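Lectin-related NK cell receptor LY49L1 (Mus musculus, PDB 3G8K) is a natural killer cell receptor of the Ly49 family whose C-type lectin-like domain probably recognises MHC class I molecules. Local coordinates at residues L54-S68 / G99-C113. The protein carries 1 engineered substitution. Numbering follows the deposited sequence.
Engineered in segment 54-68: Tyr-63 (natural residue Cys).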
ATOM      1  N   LEU A  54      -2.185   9.307  -0.627  1.00 30.31           N
ATOM      2  CA  LEU A  54      -3.142   8.356  -1.187  1.00 29.47           C
ATOM      3  C   LEU A  54      -3.090   8.346  -2.695  1.00 30.22           C
ATOM      4  O   LEU A  54      -3.195   7.297  -3.287  1.00 30.40           O
ATOM      5  CB  LEU A  54      -4.570   8.569  -0.685  1.00 28.76           C
ATOM      6  CG  LEU A  54      -4.850   8.065   0.729  1.00 24.88           C
ATOM      7  CD1 LEU A  54      -5.952   8.983   1.341  1.00 25.32           C
ATOM      8  CD2 LEU A  54      -5.243   6.597   0.653  1.00 28.05           C
ATOM      9  N   LYS A  55      -2.970   9.513  -3.320  1.00 31.62           N
ATOM     10  CA  LYS A  55      -2.917   9.603  -4.791  1.00 32.09           C
ATOM     11  C   LYS A  55      -1.664   8.877  -5.333  1.00 33.68           C
ATOM     12  O   LYS A  55      -1.690   8.274  -6.406  1.00 34.36           O
ATOM     13  CB  LYS A  55      -2.821  11.055  -5.223  1.00 32.23           C
ATOM     14  CG  LYS A  55      -4.076  11.891  -5.238  1.00 30.88           C
ATOM     15  CD  LYS A  55      -3.538  13.322  -5.217  1.00 34.02           C
ATOM     16  CE  LYS A  55      -4.532  14.422  -5.596  1.00 37.75           C
ATOM     17  NZ  LYS A  55      -3.913  15.721  -5.024  1.00 37.67           N
ATOM     18  N   LEU A  56      -0.579   8.965  -4.576  1.00 35.40           N
ATOM     19  CA  LEU A  56       0.658   8.182  -4.777  1.00 36.73           C
ATOM     20  C   LEU A  56       0.471   6.636  -4.657  1.00 37.81           C
ATOM     21  O   LEU A  56       0.752   5.861  -5.609  1.00 37.52           O
ATOM     22  CB  LEU A  56       1.624   8.694  -3.743  1.00 37.53           C
ATOM     23  CG  LEU A  56       3.092   9.011  -3.933  1.00 41.58           C
ATOM     24  CD1 LEU A  56       3.876   7.767  -3.460  1.00 44.42           C
ATOM     25  CD2 LEU A  56       3.441   9.539  -5.390  1.00 45.45           C
ATOM     26  N   LEU A  57      -0.093   6.199  -3.531  1.00 39.19           N
ATOM     27  CA  LEU A  57      -0.222   4.794  -3.183  1.00 40.43           C
ATOM     28  C   LEU A  57      -1.417   3.980  -3.618  1.00 40.69           C
ATOM     29  O   LEU A  57      -1.276   2.770  -3.693  1.00 41.61           O
ATOM     30  CB  LEU A  57      -0.099   4.632  -1.680  1.00 41.85           C
ATOM     31  CG  LEU A  57       1.157   3.906  -1.198  1.00 47.03           C
ATOM     32  CD1 LEU A  57       1.532   2.669  -2.139  1.00 51.17           C
ATOM     33  CD2 LEU A  57       2.369   4.880  -1.040  1.00 47.36           C
ATOM     34  N   VAL A  58      -2.604   4.568  -3.838  1.00 40.70           N
ATOM     35  CA  VAL A  58      -3.792   3.746  -4.215  1.00 38.82           C
ATOM     36  C   VAL A  58      -3.622   3.122  -5.611  1.00 39.11           C
ATOM     37  O   VAL A  58      -3.091   3.799  -6.478  1.00 39.04           O
ATOM     38  CB  VAL A  58      -5.113   4.565  -4.163  1.00 38.98           C
ATOM     39  CG1 VAL A  58      -5.493   4.866  -2.774  1.00 36.80           C
ATOM     40  CG2 VAL A  58      -5.069   5.868  -5.034  1.00 38.13           C
ATOM     41  N   PRO A  59      -4.063   1.838  -5.857  1.00 37.95           N
ATOM     42  CA  PRO A  59      -4.122   1.378  -7.240  1.00 37.91           C
ATOM     43  C   PRO A  59      -4.987   2.285  -8.095  1.00 38.12           C
ATOM     44  O   PRO A  59      -5.902   2.874  -7.567  1.00 40.15           O
ATOM     45  CB  PRO A  59      -4.795  -0.004  -7.125  1.00 37.56           C
ATOM     46  CG  PRO A  59      -4.486  -0.468  -5.807  1.00 37.64           C
ATOM     47  CD  PRO A  59      -4.460   0.773  -4.924  1.00 38.14           C
ATOM     48  N   SER A  60      -4.699   2.422  -9.392  1.00 38.09           N
ATOM     49  CA  SER A  60      -5.409   3.381 -10.265  1.00 37.24           C
ATOM     50  C   SER A  60      -6.871   3.011 -10.392  1.00 36.78           C
ATOM     51  O   SER A  60      -7.195   1.971 -10.978  1.00 38.24           O
ATOM     52  CB  SER A  60      -4.788   3.422 -11.686  1.00 37.66           C
ATOM     53  OG  SER A  60      -5.640   4.109 -12.592  1.00 37.94           O
ATOM     54  N   ASP A  61      -7.756   3.839  -9.842  1.00 34.73           N
ATOM     55  CA  ASP A  61      -9.183   3.606  -9.933  1.00 32.82           C
ATOM     56  C   ASP A  61      -9.787   4.775  -9.246  1.00 31.03           C
ATOM     57  O   ASP A  61      -9.056   5.739  -8.889  1.00 30.56           O
ATOM     58  CB  ASP A  61      -9.650   2.231  -9.343  1.00 34.35           C
ATOM     59  CG  ASP A  61     -10.871   1.677 -10.048  1.00 35.61           C
ATOM     60  OD1 ASP A  61     -11.522   2.488 -10.754  1.00 37.94           O
ATOM     61  OD2 ASP A  61     -11.197   0.450  -9.958  1.00 40.13           O
ATOM     62  N   SER A  62     -11.114   4.721  -9.120  1.00 28.47           N
ATOM     63  CA  SER A  62     -11.932   5.755  -8.480  1.00 26.49           C
ATOM     64  C   SER A  62     -12.646   5.162  -7.265  1.00 25.64           C
ATOM     65  O   SER A  62     -13.181   4.064  -7.321  1.00 24.64           O
ATOM     66  CB  SER A  62     -12.888   6.319  -9.476  1.00 26.03           C
ATOM     67  OG  SER A  62     -12.171   7.291 -10.190  1.00 28.95           O
ATOM     68  N   TYR A  63     -12.548   5.873  -6.146  1.00 22.69           N
ATOM     69  CA  TYR A  63     -12.914   5.389  -4.819  1.00 21.48           C
ATOM     70  C   TYR A  63     -13.859   6.329  -4.151  1.00 20.12           C
ATOM     71  O   TYR A  63     -13.565   7.557  -4.024  1.00 17.99           O
ATOM     72  CB  TYR A  63     -11.659   5.245  -3.890  1.00 21.56           C
ATOM     73  CG  TYR A  63     -10.608   4.346  -4.476  1.00 24.63           C
ATOM     74  CD1 TYR A  63     -10.628   2.981  -4.220  1.00 24.66           C
ATOM     75  CD2 TYR A  63      -9.598   4.841  -5.307  1.00 26.43           C
ATOM     76  CE1 TYR A  63      -9.689   2.119  -4.769  1.00 27.28           C
ATOM     77  CE2 TYR A  63      -8.648   3.981  -5.871  1.00 27.28           C
ATOM     78  CZ  TYR A  63      -8.702   2.611  -5.579  1.00 27.49           C
ATOM     79  OH  TYR A  63      -7.756   1.736  -6.110  1.00 27.36           O
ATOM     80  N   TRP A  64     -14.941   5.800  -3.624  1.00 20.11           N
ATOM     81  CA  TRP A  64     -15.798   6.679  -2.751  1.00 21.56           C
ATOM     82  C   TRP A  64     -15.120   6.994  -1.460  1.00 21.66           C
ATOM     83  O   TRP A  64     -14.455   6.149  -0.917  1.00 21.12           O
ATOM     84  CB  TRP A  64     -17.112   5.969  -2.410  1.00 20.41           C
ATOM     85  CG  TRP A  64     -18.211   5.926  -3.473  1.00 19.10           C
ATOM     86  CD1 TRP A  64     -18.923   4.716  -3.881  1.00 16.28           C
ATOM     87  CD2 TRP A  64     -18.746   6.977  -4.322  1.00 18.38           C
ATOM     88  NE1 TRP A  64     -19.788   5.040  -4.876  1.00 18.49           N
ATOM     89  CE2 TRP A  64     -19.761   6.384  -5.142  1.00 19.16           C
ATOM     90  CE3 TRP A  64     -18.519   8.342  -4.453  1.00 19.85           C
ATOM     91  CZ2 TRP A  64     -20.501   7.129  -6.041  1.00 23.44           C
ATOM     92  CZ3 TRP A  64     -19.245   9.056  -5.353  1.00 17.92           C
ATOM     93  CH2 TRP A  64     -20.232   8.498  -6.107  1.00 20.38           C
ATOM     94  N   ILE A  65     -15.275   8.231  -0.954  1.00 22.17           N
ATOM     95  CA  ILE A  65     -14.670   8.627   0.297  1.00 21.79           C
ATOM     96  C   ILE A  65     -15.798   9.330   1.044  1.00 21.86           C
ATOM     97  O   ILE A  65     -16.881   9.574   0.474  1.00 23.14           O
ATOM     98  CB  ILE A  65     -13.360   9.580   0.129  1.00 21.37           C
ATOM     99  CG1 ILE A  65     -13.761  10.951  -0.452  1.00 22.25           C
ATOM    100  CG2 ILE A  65     -12.172   8.764  -0.570  1.00 15.49           C
ATOM    101  CD1 ILE A  65     -12.698  11.790  -0.908  1.00 21.12           C
ATOM    102  N   GLY A  66     -15.614   9.549   2.321  1.00 20.32           N
ATOM    103  CA  GLY A  66     -16.750   9.942   3.182  1.00 20.90           C
ATOM    104  C   GLY A  66     -17.020  11.446   3.199  1.00 21.22           C
ATOM    105  O   GLY A  66     -17.072  12.054   4.250  1.00 21.60           O
ATOM    106  N   LEU A  67     -17.217  12.007   2.012  1.00 20.73           N
ATOM    107  CA  LEU A  67     -17.430  13.421   1.823  1.00 21.12           C
ATOM    108  C   LEU A  67     -18.626  13.595   0.851  1.00 21.79           C
ATOM    109  O   LEU A  67     -18.714  12.915  -0.188  1.00 22.32           O
ATOM    110  CB  LEU A  67     -16.152  14.087   1.271  1.00 17.18           C
ATOM    111  CG  LEU A  67     -16.242  15.588   0.878  1.00 20.48           C
ATOM    112  CD1 LEU A  67     -16.382  16.434   2.120  1.00 11.35           C
ATOM    113  CD2 LEU A  67     -14.983  16.032   0.120  1.00 16.93           C
ATOM    114  N   SER A  68     -19.546  14.468   1.229  1.00 21.93           N
ATOM    115  CA  SER A  68     -20.807  14.645   0.517  1.00 22.96           C
ATOM    116  C   SER A  68     -21.272  16.035   0.721  1.00 23.14           C
ATOM    117  O   SER A  68     -20.854  16.658   1.649  1.00 23.85           O
ATOM    118  CB  SER A  68     -21.860  13.581   0.815  1.00 23.09           C
ATOM    119  OG  SER A  68     -22.551  13.661   2.033  1.00 24.04           O
ATOM    120  N   GLY A  99     -23.262  14.873  -5.922  1.00 24.57           N
ATOM    121  CA  GLY A  99     -23.146  15.394  -4.541  1.00 23.13           C
ATOM    122  C   GLY A  99     -22.257  14.616  -3.602  1.00 23.14           C
ATOM    123  O   GLY A  99     -22.248  14.926  -2.422  1.00 23.14           O
ATOM    124  N   CYS A 100     -21.503  13.619  -4.114  1.00 24.63           N
ATOM    125  CA  CYS A 100     -20.612  12.766  -3.276  1.00 24.01           C
ATOM    126  C   CYS A 100     -19.200  12.812  -3.848  1.00 23.26           C
ATOM    127  O   CYS A 100     -19.046  12.888  -5.081  1.00 22.65           O
ATOM    128  CB  CYS A 100     -21.145  11.313  -3.276  1.00 25.36           C
ATOM    129  SG  CYS A 100     -22.769  11.013  -2.393  1.00 28.05           S
ATOM    130  N   MET A 101     -18.156  12.712  -3.001  1.00 23.15           N
ATOM    131  CA  MET A 101     -16.784  12.811  -3.492  1.00 21.22           C
ATOM    132  C   MET A 101     -16.099  11.403  -3.701  1.00 23.12           C
ATOM    133  O   MET A 101     -16.334  10.464  -2.954  1.00 20.15           O
ATOM    134  CB  MET A 101     -16.007  13.850  -2.631  1.00 25.72           C
ATOM    135  CG  MET A 101     -14.787  14.560  -3.248  1.00 18.99           C
ATOM    136  SD  MET A 101     -15.259  15.717  -4.458  1.00 23.97           S
ATOM    137  CE  MET A 101     -15.667  17.144  -3.450  1.00 19.31           C
ATOM    138  N   LEU A 102     -15.346  11.272  -4.777  1.00 20.38           N
ATOM    139  CA  LEU A 102     -14.404  10.213  -4.997  1.00 23.02           C
ATOM    140  C   LEU A 102     -12.994  10.767  -4.969  1.00 21.48           C
ATOM    141  O   LEU A 102     -12.783  11.912  -5.336  1.00 19.82           O
ATOM    142  CB  LEU A 102     -14.460   9.666  -6.423  1.00 22.53           C
ATOM    143  CG  LEU A 102     -15.728   9.221  -7.036  1.00 25.43           C
ATOM    144  CD1 LEU A 102     -15.528   9.562  -8.499  1.00 24.78           C
ATOM    145  CD2 LEU A 102     -15.671   7.688  -6.820  1.00 29.16           C
ATOM    146  N   LEU A 103     -12.106   9.864  -4.584  1.00 21.58           N
ATOM    147  CA  LEU A 103     -10.666   9.870  -4.787  1.00 23.45           C
ATOM    148  C   LEU A 103     -10.272   9.107  -6.069  1.00 25.82           C
ATOM    149  O   LEU A 103     -10.644   7.921  -6.249  1.00 25.63           O
ATOM    150  CB  LEU A 103     -10.012   9.117  -3.601  1.00 20.42           C
ATOM    151  CG  LEU A 103      -8.456   9.097  -3.454  1.00 23.02           C
ATOM    152  CD1 LEU A 103      -7.846  10.487  -3.832  1.00 24.74           C
ATOM    153  CD2 LEU A 103      -8.040   8.643  -2.038  1.00 23.88           C
ATOM    154  N   SER A 104      -9.515   9.771  -6.941  1.00 28.79           N
ATOM    155  CA  SER A 104      -8.689   9.073  -7.971  1.00 31.33           C
ATOM    156  C   SER A 104      -7.222   9.451  -7.778  1.00 33.10           C
ATOM    157  O   SER A 104      -6.917  10.387  -7.013  1.00 32.66           O
ATOM    158  CB  SER A 104      -9.178   9.383  -9.400  1.00 30.44           C
ATOM    159  OG  SER A 104      -9.064  10.733  -9.783  1.00 33.46           O
ATOM    160  N   LYS A 105      -6.310   8.742  -8.441  1.00 34.37           N
ATOM    161  CA  LYS A 105      -4.903   9.177  -8.505  1.00 35.31           C
ATOM    162  C   LYS A 105      -4.668  10.617  -8.924  1.00 34.39           C
ATOM    163  O   LYS A 105      -3.646  11.256  -8.575  1.00 34.53           O
ATOM    164  CB  LYS A 105      -4.113   8.271  -9.454  1.00 35.91           C
ATOM    165  CG  LYS A 105      -4.228   6.797  -9.080  1.00 38.35           C
ATOM    166  CD  LYS A 105      -3.089   6.066  -9.676  1.00 41.43           C
ATOM    167  CE  LYS A 105      -1.817   6.470  -9.027  1.00 43.06           C
ATOM    168  NZ  LYS A 105      -1.678   5.893  -7.663  1.00 41.88           N
ATOM    169  N   THR A 106      -5.604  11.163  -9.673  1.00 34.57           N
ATOM    170  CA  THR A 106      -5.356  12.489 -10.188  1.00 33.56           C
ATOM    171  C   THR A 106      -5.946  13.650  -9.323  1.00 34.57           C
ATOM    172  O   THR A 106      -5.312  14.712  -9.228  1.00 32.98           O
ATOM    173  CB  THR A 106      -5.544  12.543 -11.765  1.00 33.99           C
ATOM    174  OG1 THR A 106      -6.057  13.799 -12.188  1.00 35.52           O
ATOM    175  CG2 THR A 106      -6.498  11.444 -12.291  1.00 31.71           C
ATOM    176  N   ARG A 107      -7.112  13.437  -8.687  1.00 33.30           N
ATOM    177  CA  ARG A 107      -7.852  14.511  -8.038  1.00 33.51           C
ATOM    178  C   ARG A 107      -9.034  13.966  -7.262  1.00 31.85           C
ATOM    179  O   ARG A 107      -9.396  12.817  -7.411  1.00 32.79           O
ATOM    180  CB  ARG A 107      -8.348  15.573  -9.059  1.00 33.55           C
ATOM    181  CG  ARG A 107      -9.236  15.059 -10.221  1.00 36.89           C
ATOM    182  CD  ARG A 107      -9.222  16.052 -11.451  1.00 38.20           C
ATOM    183  NE  ARG A 107     -10.320  15.836 -12.379  1.00 48.18           N
ATOM    184  CZ  ARG A 107     -10.589  14.688 -13.036  1.00 52.30           C
ATOM    185  NH1 ARG A 107     -11.628  14.634 -13.864  1.00 53.11           N
ATOM    186  NH2 ARG A 107      -9.849  13.593 -12.883  1.00 52.14           N
ATOM    187  N   LEU A 108      -9.600  14.830  -6.418  1.00 30.57           N
ATOM    188  CA  LEU A 108     -10.919  14.692  -5.855  1.00 27.69           C
ATOM    189  C   LEU A 108     -11.894  15.133  -6.966  1.00 28.18           C
ATOM    190  O   LEU A 108     -11.658  16.142  -7.639  1.00 28.25           O
ATOM    191  CB  LEU A 108     -11.006  15.585  -4.622  1.00 26.64           C
ATOM    192  CG  LEU A 108     -10.854  14.950  -3.221  1.00 27.14           C
ATOM    193  CD1 LEU A 108      -9.876  13.731  -3.113  1.00 17.17           C
ATOM    194  CD2 LEU A 108     -10.632  15.965  -2.060  1.00 26.44           C
ATOM    195  N   ASP A 109     -12.976  14.375  -7.167  1.00 26.70           N
ATOM    196  CA  ASP A 109     -14.024  14.784  -8.076  1.00 26.26           C
ATOM    197  C   ASP A 109     -15.376  14.477  -7.470  1.00 25.99           C
ATOM    198  O   ASP A 109     -15.486  13.604  -6.624  1.00 25.83           O
ATOM    199  CB  ASP A 109     -13.823  14.073  -9.416  1.00 27.18           C
ATOM    200  CG  ASP A 109     -14.481  14.825 -10.569  1.00 27.31           C
ATOM    201  OD1 ASP A 109     -14.492  14.244 -11.660  1.00 25.11           O
ATOM    202  OD2 ASP A 109     -14.961  15.996 -10.357  1.00 25.09           O
ATOM    203  N   ASN A 110     -16.411  15.235  -7.815  1.00 25.17           N
ATOM    204  CA  ASN A 110     -17.712  14.921  -7.331  1.00 25.11           C
ATOM    205  C   ASN A 110     -18.422  14.062  -8.366  1.00 25.58           C
ATOM    206  O   ASN A 110     -18.102  14.129  -9.553  1.00 25.86           O
ATOM    207  CB  ASN A 110     -18.521  16.168  -7.079  1.00 25.49           C
ATOM    208  CG  ASN A 110     -18.750  17.001  -8.343  1.00 26.55           C
ATOM    209  OD1 ASN A 110     -17.858  17.230  -9.172  1.00 25.03           O
ATOM    210  ND2 ASN A 110     -19.946  17.476  -8.460  1.00 25.52           N
ATOM    211  N   ASP A 111     -19.407  13.315  -7.924  1.00 25.95           N
ATOM    212  CA  ASP A 111     -20.081  12.412  -8.835  1.00 25.73           C
ATOM    213  C   ASP A 111     -21.419  11.937  -8.266  1.00 26.66           C
ATOM    214  O   ASP A 111     -21.671  12.076  -7.074  1.00 26.13           O
ATOM    215  CB  ASP A 111     -19.176  11.245  -9.258  1.00 25.32           C
ATOM    216  CG  ASP A 111     -19.504  10.757 -10.678  1.00 29.41           C
ATOM    217  OD1 ASP A 111     -20.683  10.922 -11.109  1.00 37.98           O
ATOM    218  OD2 ASP A 111     -18.615  10.292 -11.414  1.00 29.40           O
ATOM    219  N   ASN A 112     -22.264  11.352  -9.147  1.00 27.17           N
ATOM    220  CA  ASN A 112     -23.529  10.802  -8.793  1.00 25.61           C
ATOM    221  C   ASN A 112     -23.399   9.843  -7.640  1.00 25.20           C
ATOM    222  O   ASN A 112     -22.798   8.779  -7.799  1.00 27.52           O
ATOM    223  CB  ASN A 112     -24.035  10.012 -10.002  1.00 27.57           C
ATOM    224  CG  ASN A 112     -25.517   9.702  -9.946  1.00 26.92           C
ATOM    225  OD1 ASN A 112     -26.081   9.391  -8.902  1.00 25.34           O
ATOM    226  ND2 ASN A 112     -26.155   9.820 -11.067  1.00 27.16           N
ATOM    227  N   CYS A 113     -24.079  10.127  -6.542  1.00 24.90           N
ATOM    228  CA  CYS A 113     -24.036   9.244  -5.363  1.00 25.95           C
ATOM    229  C   CYS A 113     -24.507   7.823  -5.623  1.00 25.86           C
ATOM    230  O   CYS A 113     -24.291   6.941  -4.808  1.00 25.73           O
ATOM    231  CB  CYS A 113     -24.845   9.801  -4.226  1.00 26.57           C
ATOM    232  SG  CYS A 113     -24.306  11.459  -3.695  1.00 29.34           S
TER
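In the mixed beta-sheet of this C-type lectin-like domain, strand 62-65 pairs antiparallel with strand 100-104, and the C-terminal end of helix 48-57 is tied to the turn after strand 100-104. Tyr-63, engineered in place of Cys, and Leu-103 form a hydrogen-bonded pair: Tyr-63 N to Leu-103 O and Leu-103 N to Tyr-63 O are both 2.8 Å. A beta bulge at the inverse gamma turn centred on Gly-66 shifts the register by two, yet Met-101 N still reaches Leu-67 O at 2.9 Å. Lys-105 bends at chi3 and chi4, bringing its ammonium to the C-terminal end of the helix. NZ lies 2.7 Å from Lys-55 O. It is 2.8 Å from the O of Val-58, the first residue beyond the helix, in the carbonyl plane. Leu-102 CD2 sits over one face of the Trp-64 indole, a CH-pi contact; Asn-112 O meets the ring edge. Cys-100, disulfide-bonded to Cys-113, places CB 3.6 Å from Trp-64 CZ3. Ile-65 CG2 packs crosswise on Leu-103 CB, while Leu-67 and Met-101 lie side by side, both touching Trp-76. Two short bonds and a longer one to Leu-56 O, from above its carbonyl plane, hold the ammonium, whose charge would probably offset the helix dipole's negative end.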